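Local coordinates for protein aromatic-ring-hydroxylating dioxygenase beta subunit (Catenulispora acidiphila, PDB 6VW4) that is of unknown function, possibly a dioxygenase, and binds a benzoisochromene acetic acid in the pocket of its NTF2-like fold, at residues T81-D86 against A98-L103; P116-R121 against R137-D142. All blocks are in the same frame, centred on the assembly; numbering follows the deposited sequence.

Interaction 1 (T81-D86 against A98-L103); sequences TMLAID and ADFYTL. With SDN ([(3S)-9-hydroxy-1-methyl-10-oxo-4,10-dihydro-3H-benzo[g]isochromen-3-yl]acetic acid), chain C.
Met-82 lies over one face of the Tyr-101 ring. Its CB stands 4.2 Å from the centroid of that ring in a CH-pi contact, and its CG comes to 3.6 Å from Tyr-101 CD2. Met-82 CG is anti to its own carbonyl carbon (chi1 -54°), which sets the first part of the chain against the ring before bends at chi2 and chi3 lead the sulfur away. The Tyr-101 hydroxyl bonds Asp-26 of the second subunit, and the Tyr-101 ring meets that of His-23 of the same second subunit. The Phe-100 ring is approached obliquely by Leu-83 CD1, and the same methyl packs 3.7 Å from Ala-98 CB.

The backbones form two pairs of antiparallel hydrogen bonds. Thr-81 and Tyr-101 exchange N-H and C=O, with Tyr-101 N at 2.9 Å from Thr-81 O. Ala-84 and Asp-99 do the same, with Ala-84 N at 2.8 Å from Asp-99 O. The register slips by one residue between these pairs. In the slipped part Met-82 has positive phi and psi, and its O receives a CA-H...O contact from Phe-100 CA at 3.4 Å. Water 1 bonds Thr-81 OG1 and, weakly, Tyr-101 O. Asp-99 OD1 makes a salt bridge with Arg-121 on the next strand. The slip is a beta bulge in the antiparallel hairpin of strands 75-86 and 96-108, part of the NTF2-like sheet at a subunit interface.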
loop_
_atom_site.group_PDB
_atom_site.type_symbol
_atom_site.label_atom_id
_atom_site.label_comp_id
_atom_site.label_asym_id
_atom_site.label_seq_id
_atom_site.Cartn_x
_atom_site.Cartn_y
_atom_site.Cartn_z
ATOM N N THR A 81 4.452 0.060 -1.677
ATOM C CA THR A 81 3.720 -1.211 -1.779
ATOM C C THR A 81 4.570 -2.244 -2.524
ATOM O O THR A 81 5.624 -1.920 -3.076
ATOM C CB THR A 81 2.374 -1.033 -2.509
ATOM O OG1 THR A 81 2.626 -0.558 -3.842
ATOM C CG2 THR A 81 1.445 -0.076 -1.777
ATOM N N MET A 82 4.068 -3.474 -2.600
ATOM C CA MET A 82 4.622 -4.516 -3.460
ATOM C C MET A 82 6.035 -4.882 -3.064
ATOM O O MET A 82 6.928 -4.942 -3.886
ATOM C CB MET A 82 4.524 -4.126 -4.939
ATOM C CG MET A 82 3.001 -3.735 -5.305
ATOM S SD MET A 82 1.596 -4.890 -4.999
ATOM C CE MET A 82 1.950 -6.324 -5.997
ATOM N N LEU A 83 6.227 -5.169 -1.789
ATOM C CA LEU A 83 7.574 -5.470 -1.312
ATOM C C LEU A 83 7.905 -6.937 -1.588
ATOM O O LEU A 83 7.127 -7.827 -1.232
ATOM C CB LEU A 83 7.720 -5.196 0.187
ATOM C CG LEU A 83 9.024 -5.673 0.887
ATOM C CD1 LEU A 83 10.168 -4.809 0.373
ATOM C CD2 LEU A 83 8.913 -5.526 2.405
ATOM N N ALA A 84 9.056 -7.196 -2.220
ATOM C CA ALA A 84 9.612 -8.552 -2.303
ATOM C C ALA A 84 11.046 -8.537 -1.775
ATOM O O ALA A 84 11.820 -7.640 -2.111
ATOM C CB ALA A 84 9.564 -9.089 -3.742
ATOM N N ILE A 85 11.386 -9.460 -0.883
ATOM C CA ILE A 85 12.724 -9.487 -0.301
ATOM C C ILE A 85 13.465 -10.733 -0.799
ATOM O O ILE A 85 12.860 -11.732 -1.220
ATOM C CB ILE A 85 12.709 -9.449 1.239
ATOM C CG1 ILE A 85 11.989 -10.690 1.764
ATOM C CG2 ILE A 85 12.114 -8.162 1.769
ATOM C CD1 ILE A 85 11.977 -10.783 3.307
ATOM N N ASP A 86 14.799 -10.652 -0.779
ATOM C CA ASP A 86 15.673 -11.765 -1.164
ATOM C C ASP A 86 16.994 -11.701 -0.391
ATOM O O ASP A 86 17.507 -10.615 -0.074
ATOM C CB ASP A 86 15.945 -11.762 -2.675
ATOM N N ALA A 98 15.615 -5.549 -1.009
ATOM C CA ALA A 98 14.199 -5.243 -1.019
ATOM C C ALA A 98 13.835 -4.499 -2.298
ATOM O O ALA A 98 14.303 -3.375 -2.520
ATOM C CB ALA A 98 13.826 -4.389 0.190
ATOM N N ASP A 99 12.950 -5.095 -3.093
ATOM C CA ASP A 99 12.359 -4.463 -4.275
ATOM C C ASP A 99 10.911 -4.084 -3.993
ATOM O O ASP A 99 10.135 -4.904 -3.489
ATOM C CB ASP A 99 12.391 -5.389 -5.494
ATOM C CG ASP A 99 13.812 -5.703 -5.954
ATOM O OD1 ASP A 99 14.581 -4.742 -6.102
ATOM O OD2 ASP A 99 14.157 -6.886 -6.167
ATOM N N PHE A 100 10.540 -2.865 -4.358
ATOM C CA PHE A 100 9.204 -2.409 -4.063
ATOM C C PHE A 100 8.849 -1.215 -4.944
ATOM O O PHE A 100 9.666 -0.705 -5.703
ATOM C CB PHE A 100 9.086 -2.076 -2.557
ATOM C CG PHE A 100 10.019 -1.001 -2.093
ATOM C CD1 PHE A 100 11.344 -1.300 -1.728
ATOM C CD2 PHE A 100 9.592 0.307 -2.019
ATOM C CE1 PHE A 100 12.214 -0.308 -1.286
ATOM C CE2 PHE A 100 10.475 1.341 -1.576
ATOM C CZ PHE A 100 11.779 1.028 -1.215
ATOM N N TYR A 101 7.587 -0.799 -4.828
ATOM C CA TYR A 101 7.015 0.324 -5.551
ATOM C C TYR A 101 6.846 1.479 -4.585
ATOM O O TYR A 101 6.483 1.290 -3.411
ATOM C CB TYR A 101 5.648 -0.031 -6.178
ATOM C CG TYR A 101 5.678 -1.042 -7.321
ATOM C CD1 TYR A 101 6.886 -1.436 -7.917
ATOM C CD2 TYR A 101 4.495 -1.605 -7.797
ATOM C CE1 TYR A 101 6.892 -2.330 -8.970
ATOM C CE2 TYR A 101 4.486 -2.484 -8.817
ATOM C CZ TYR A 101 5.684 -2.824 -9.425
ATOM O OH TYR A 101 5.649 -3.726 -10.452
ATOM N N THR A 102 7.103 2.675 -5.086
ATOM C CA THR A 102 6.779 3.901 -4.383
ATOM C C THR A 102 5.812 4.712 -5.224
ATOM O O THR A 102 5.961 4.785 -6.444
ATOM C CB THR A 102 8.013 4.770 -4.093
ATOM O OG1 THR A 102 8.934 4.009 -3.320
ATOM C CG2 THR A 102 7.588 5.983 -3.268
ATOM N N LEU A 103 4.829 5.307 -4.559
ATOM C CA LEU A 103 3.988 6.354 -5.110
ATOM C C LEU A 103 4.151 7.642 -4.302
ATOM O O LEU A 103 3.871 7.661 -3.098
ATOM C CB LEU A 103 2.525 5.916 -5.098
ATOM C CG LEU A 103 1.577 6.921 -5.772
ATOM C CD1 LEU A 103 1.888 7.059 -7.232
ATOM C CD2 LEU A 103 0.115 6.528 -5.587
HETATM O O4 SDN C . 13.467 8.548 0.016
HETATM C C11 SDN C . 12.777 7.900 -1.011
HETATM C C12 SDN C . 12.410 8.562 -2.182
HETATM C C13 SDN C . 12.790 10.052 -2.340
HETATM O O5 SDN C . 13.381 10.611 -1.476
HETATM C C14 SDN C . 12.397 10.781 -3.611
HETATM C C15 SDN C . 12.792 12.267 -3.789
HETATM O O3 SDN C . 12.974 12.708 -5.152
HETATM C C16 SDN C . 13.159 13.189 -2.616
HETATM C C10 SDN C . 12.401 6.578 -0.843
HETATM C C9 SDN C . 11.690 5.903 -1.848
HETATM C C8 SDN C . 11.338 6.556 -3.020
HETATM C C7 SDN C . 11.688 7.891 -3.193
HETATM C C6 SDN C . 11.274 8.625 -4.510
HETATM C C5 SDN C . 11.678 10.091 -4.657
HETATM C C4 SDN C . 11.320 10.797 -5.888
HETATM C C3 SDN C . 12.007 12.137 -6.102
HETATM C C2 SDN C . 10.792 13.045 -6.036
HETATM C C1 SDN C . 10.285 13.757 -7.273
HETATM O O2 SDN C . 10.836 13.548 -8.379
HETATM O O1 SDN C . 9.315 14.560 -7.150
HETATM O O HOH W 1 3.419 2.117 -4.023
HETATM O O HOH W 2 14.268 -8.533 -4.018
#

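Interaction 2 (P116-R121 against R137-D142); sequences PSCPVR and RWVEHD. With SDN ([(3S)-9-hydroxy-1-methyl-10-oxo-4,10-dihydro-3H-benzo[g]isochromen-3-yl]acetic acid), chain C.
Asp-142 OD2 accepts the hydroxyl of Ser-117, with OG 2.7 Å away. The hydroxyl arrives on the anti side of the carboxylate, 32° out of its plane. The Ser-117 carbonyl accepts a second bond from this aspartate, from Asp-142 N, with N 3.0 Å from Ser-117 O. The other carboxylate oxygen, OD1, lies 3.4 Å from Pro-119 CD and makes a salt bridge to Arg-77 of the second subunit.

Further along, the Pro-119 carbonyl points almost straight at Glu-140 N, 2.9 Å from its O. Arg-121 and Trp-138 close the ladder with a pair of backbone bonds. On the ligand side, Val-120 and Val-139 lie side by side and point the same way. CG1 of Val-139 touches both Cys-118 CB and the ligand.

The C9-C10 edge of the ligand's phenol ring meets one face of the Arg-137 guanidinium, the two planes steeply inclined, with NH1 3.2 Å from SDN C10. Val-120 CG1 packs against the aliphatic part of this arginine, and a salt bridge to Asp-122 helps to fix its far end.

His-141 has Pro-116 CG over one ring face and Cys-118 SG oblique to it, 3.6 Å from ND1. ND1 donates to Glu-140 O at 3.2 Å, from above the carbonyl plane. With CG anti to the carbonyl carbon (chi1 -73°), the ring brings CE1 to 3.6 Å from SDN C4. An alanine here is likely to open a gap beside the ligand's pyran ring and leave Cys-118 SG without its aromatic neighbour. His-141 is also the N-cap residue of helix 142-147. The contact is the end of an antiparallel hairpin that lines the ligand pocket of a SnoaL-like, NTF2-type domain.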
loop_
_atom_site.group_PDB
_atom_site.type_symbol
_atom_site.label_atom_id
_atom_site.label_comp_id
_atom_site.label_asym_id
_atom_site.label_seq_id
_atom_site.Cartn_x
_atom_site.Cartn_y
_atom_site.Cartn_z
ATOM N N PRO A 116 5.655 11.104 -9.150
ATOM C CA PRO A 116 5.626 9.882 -9.969
ATOM C C PRO A 116 5.490 8.552 -9.226
ATOM O O PRO A 116 5.473 8.470 -8.007
ATOM C CB PRO A 116 6.991 9.890 -10.664
ATOM C CG PRO A 116 7.914 10.526 -9.589
ATOM C CD PRO A 116 7.023 11.618 -8.935
ATOM N N SER A 117 5.346 7.523 -10.044
ATOM C CA SER A 117 5.439 6.137 -9.656
ATOM C C SER A 117 6.886 5.701 -9.839
ATOM O O SER A 117 7.481 5.978 -10.878
ATOM C CB SER A 117 4.472 5.328 -10.515
ATOM O OG SER A 117 4.844 3.992 -10.672
ATOM N N CYS A 118 7.461 5.041 -8.804
ATOM C CA CYS A 118 8.889 4.724 -8.755
ATOM C C CYS A 118 9.207 3.315 -8.261
ATOM O O CYS A 118 8.926 2.975 -7.103
ATOM C CB CYS A 118 9.632 5.690 -7.831
ATOM S SG CYS A 118 9.496 7.451 -8.152
ATOM N N PRO A 119 9.786 2.469 -9.095
ATOM C CA PRO A 119 10.355 1.219 -8.581
ATOM C C PRO A 119 11.656 1.534 -7.858
ATOM O O PRO A 119 12.432 2.398 -8.277
ATOM C CB PRO A 119 10.584 0.364 -9.839
ATOM C CG PRO A 119 10.522 1.281 -10.977
ATOM C CD PRO A 119 9.855 2.569 -10.558
ATOM N N VAL A 120 11.861 0.866 -6.730
ATOM C CA VAL A 120 12.979 1.163 -5.846
ATOM C C VAL A 120 13.613 -0.145 -5.417
ATOM O O VAL A 120 12.910 -1.120 -5.117
ATOM C CB VAL A 120 12.542 1.966 -4.609
ATOM C CG1 VAL A 120 13.769 2.306 -3.724
ATOM C CG2 VAL A 120 11.822 3.211 -5.011
ATOM N N ARG A 121 14.935 -0.149 -5.329
ATOM C CA ARG A 121 15.674 -1.252 -4.718
ATOM C C ARG A 121 16.446 -0.762 -3.496
ATOM O O ARG A 121 17.242 0.186 -3.584
ATOM C CB ARG A 121 16.638 -1.890 -5.708
ATOM C CG ARG A 121 17.531 -2.933 -5.043
ATOM C CD ARG A 121 18.256 -3.823 -6.042
ATOM N NE ARG A 121 17.367 -4.705 -6.781
ATOM C CZ ARG A 121 17.719 -5.429 -7.838
ATOM N NH1 ARG A 121 18.961 -5.381 -8.293
ATOM N NH2 ARG A 121 16.822 -6.204 -8.439
ATOM N N ARG A 137 19.783 2.703 -1.328
ATOM C CA ARG A 137 18.467 2.941 -1.909
ATOM C C ARG A 137 18.656 3.490 -3.320
ATOM O O ARG A 137 19.288 4.534 -3.521
ATOM C CB ARG A 137 17.655 3.906 -1.047
ATOM C CG ARG A 137 16.411 4.444 -1.741
ATOM C CD ARG A 137 15.433 4.950 -0.714
ATOM N NE ARG A 137 14.874 3.835 0.023
ATOM C CZ ARG A 137 14.145 3.969 1.123
ATOM N NH1 ARG A 137 13.911 5.172 1.617
ATOM N NH2 ARG A 137 13.684 2.897 1.753
ATOM N N TRP A 138 18.128 2.769 -4.285
ATOM C CA TRP A 138 18.290 3.046 -5.698
ATOM C C TRP A 138 16.895 3.274 -6.294
ATOM O O TRP A 138 16.121 2.329 -6.470
ATOM C CB TRP A 138 19.037 1.889 -6.355
ATOM C CG TRP A 138 19.822 2.359 -7.507
ATOM C CD1 TRP A 138 19.433 2.359 -8.823
ATOM C CD2 TRP A 138 21.131 2.951 -7.469
ATOM N NE1 TRP A 138 20.429 2.902 -9.606
ATOM C CE2 TRP A 138 21.479 3.276 -8.801
ATOM C CE3 TRP A 138 22.044 3.229 -6.440
ATOM C CZ2 TRP A 138 22.704 3.870 -9.132
ATOM C CZ3 TRP A 138 23.264 3.814 -6.771
ATOM C CH2 TRP A 138 23.580 4.131 -8.107
ATOM N N VAL A 139 16.567 4.532 -6.574
ATOM C CA VAL A 139 15.251 4.916 -7.065
ATOM C C VAL A 139 15.275 5.072 -8.582
ATOM O O VAL A 139 16.121 5.789 -9.126
ATOM C CB VAL A 139 14.766 6.219 -6.407
ATOM C CG1 VAL A 139 13.327 6.512 -6.864
ATOM C CG2 VAL A 139 14.826 6.115 -4.916
ATOM N N GLU A 140 14.322 4.433 -9.260
ATOM C CA GLU A 140 13.982 4.772 -10.644
ATOM C C GLU A 140 12.670 5.560 -10.719
ATOM O O GLU A 140 11.826 5.513 -9.810
ATOM C CB GLU A 140 13.860 3.528 -11.517
ATOM C CG GLU A 140 15.058 2.600 -11.459
ATOM C CD GLU A 140 16.250 3.083 -12.261
ATOM O OE1 GLU A 140 17.313 2.430 -12.156
ATOM O OE2 GLU A 140 16.134 4.104 -12.991
ATOM N N HIS A 141 12.511 6.311 -11.799
ATOM C CA HIS A 141 11.319 7.135 -12.034
ATOM C C HIS A 141 10.621 6.611 -13.277
ATOM O O HIS A 141 11.221 6.601 -14.352
ATOM C CB HIS A 141 11.669 8.605 -12.243
ATOM C CG HIS A 141 12.093 9.313 -11.000
ATOM N ND1 HIS A 141 12.416 8.649 -9.840
ATOM C CD2 HIS A 141 12.250 10.631 -10.736
ATOM C CE1 HIS A 141 12.756 9.525 -8.912
ATOM N NE2 HIS A 141 12.656 10.735 -9.428
ATOM N N ASP A 142 9.373 6.152 -13.138
ATOM C CA ASP A 142 8.686 5.595 -14.302
ATOM C C ASP A 142 8.544 6.644 -15.416
ATOM O O ASP A 142 8.689 6.317 -16.601
ATOM C CB ASP A 142 7.306 5.046 -13.928
ATOM C CG ASP A 142 7.349 3.605 -13.374
ATOM O OD1 ASP A 142 8.346 2.882 -13.574
ATOM O OD2 ASP A 142 6.345 3.200 -12.738
HETATM O O4 SDN C . 13.467 8.548 0.016
HETATM C C11 SDN C . 12.777 7.900 -1.011
HETATM C C12 SDN C . 12.410 8.562 -2.182
HETATM C C13 SDN C . 12.790 10.052 -2.340
HETATM O O5 SDN C . 13.381 10.611 -1.476
HETATM C C14 SDN C . 12.397 10.781 -3.611
HETATM C C15 SDN C . 12.792 12.267 -3.789
HETATM O O3 SDN C . 12.974 12.708 -5.152
HETATM C C16 SDN C . 13.159 13.189 -2.616
HETATM C C10 SDN C . 12.401 6.578 -0.843
HETATM C C9 SDN C . 11.690 5.903 -1.848
HETATM C C8 SDN C . 11.338 6.556 -3.020
HETATM C C7 SDN C . 11.688 7.891 -3.193
HETATM C C6 SDN C . 11.274 8.625 -4.510
HETATM C C5 SDN C . 11.678 10.091 -4.657
HETATM C C4 SDN C . 11.320 10.797 -5.888
HETATM C C3 SDN C . 12.007 12.137 -6.102
HETATM C C2 SDN C . 10.792 13.045 -6.036
HETATM C C1 SDN C . 10.285 13.757 -7.273
HETATM O O2 SDN C . 10.836 13.548 -8.379
HETATM O O1 SDN C . 9.315 14.560 -7.150
#

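Both interactions are hairpin pairings in one sheet, with strands 96-108 and 111-126 adjacent between them. Their centres lie about 10 Å apart. Interaction 1 is buried and rests largely on backbone bonds and apolar packing. Interaction 2 is partly buried, with Arg-121 and Trp-138 exposed, and uses more charged and polar side chains. Backbone hydrogen bonds join them, Phe-100 with Val-120 and, probably, Thr-102 N with Cys-118 O, as does a salt bridge between their charged side chains. Thr-102 OG1 also packs on Val-120 CG2. Both touch the ligand, interaction 1 through Thr-102 and interaction 2 through four pocket residues. Both reach the second subunit, interaction 1 over more residues.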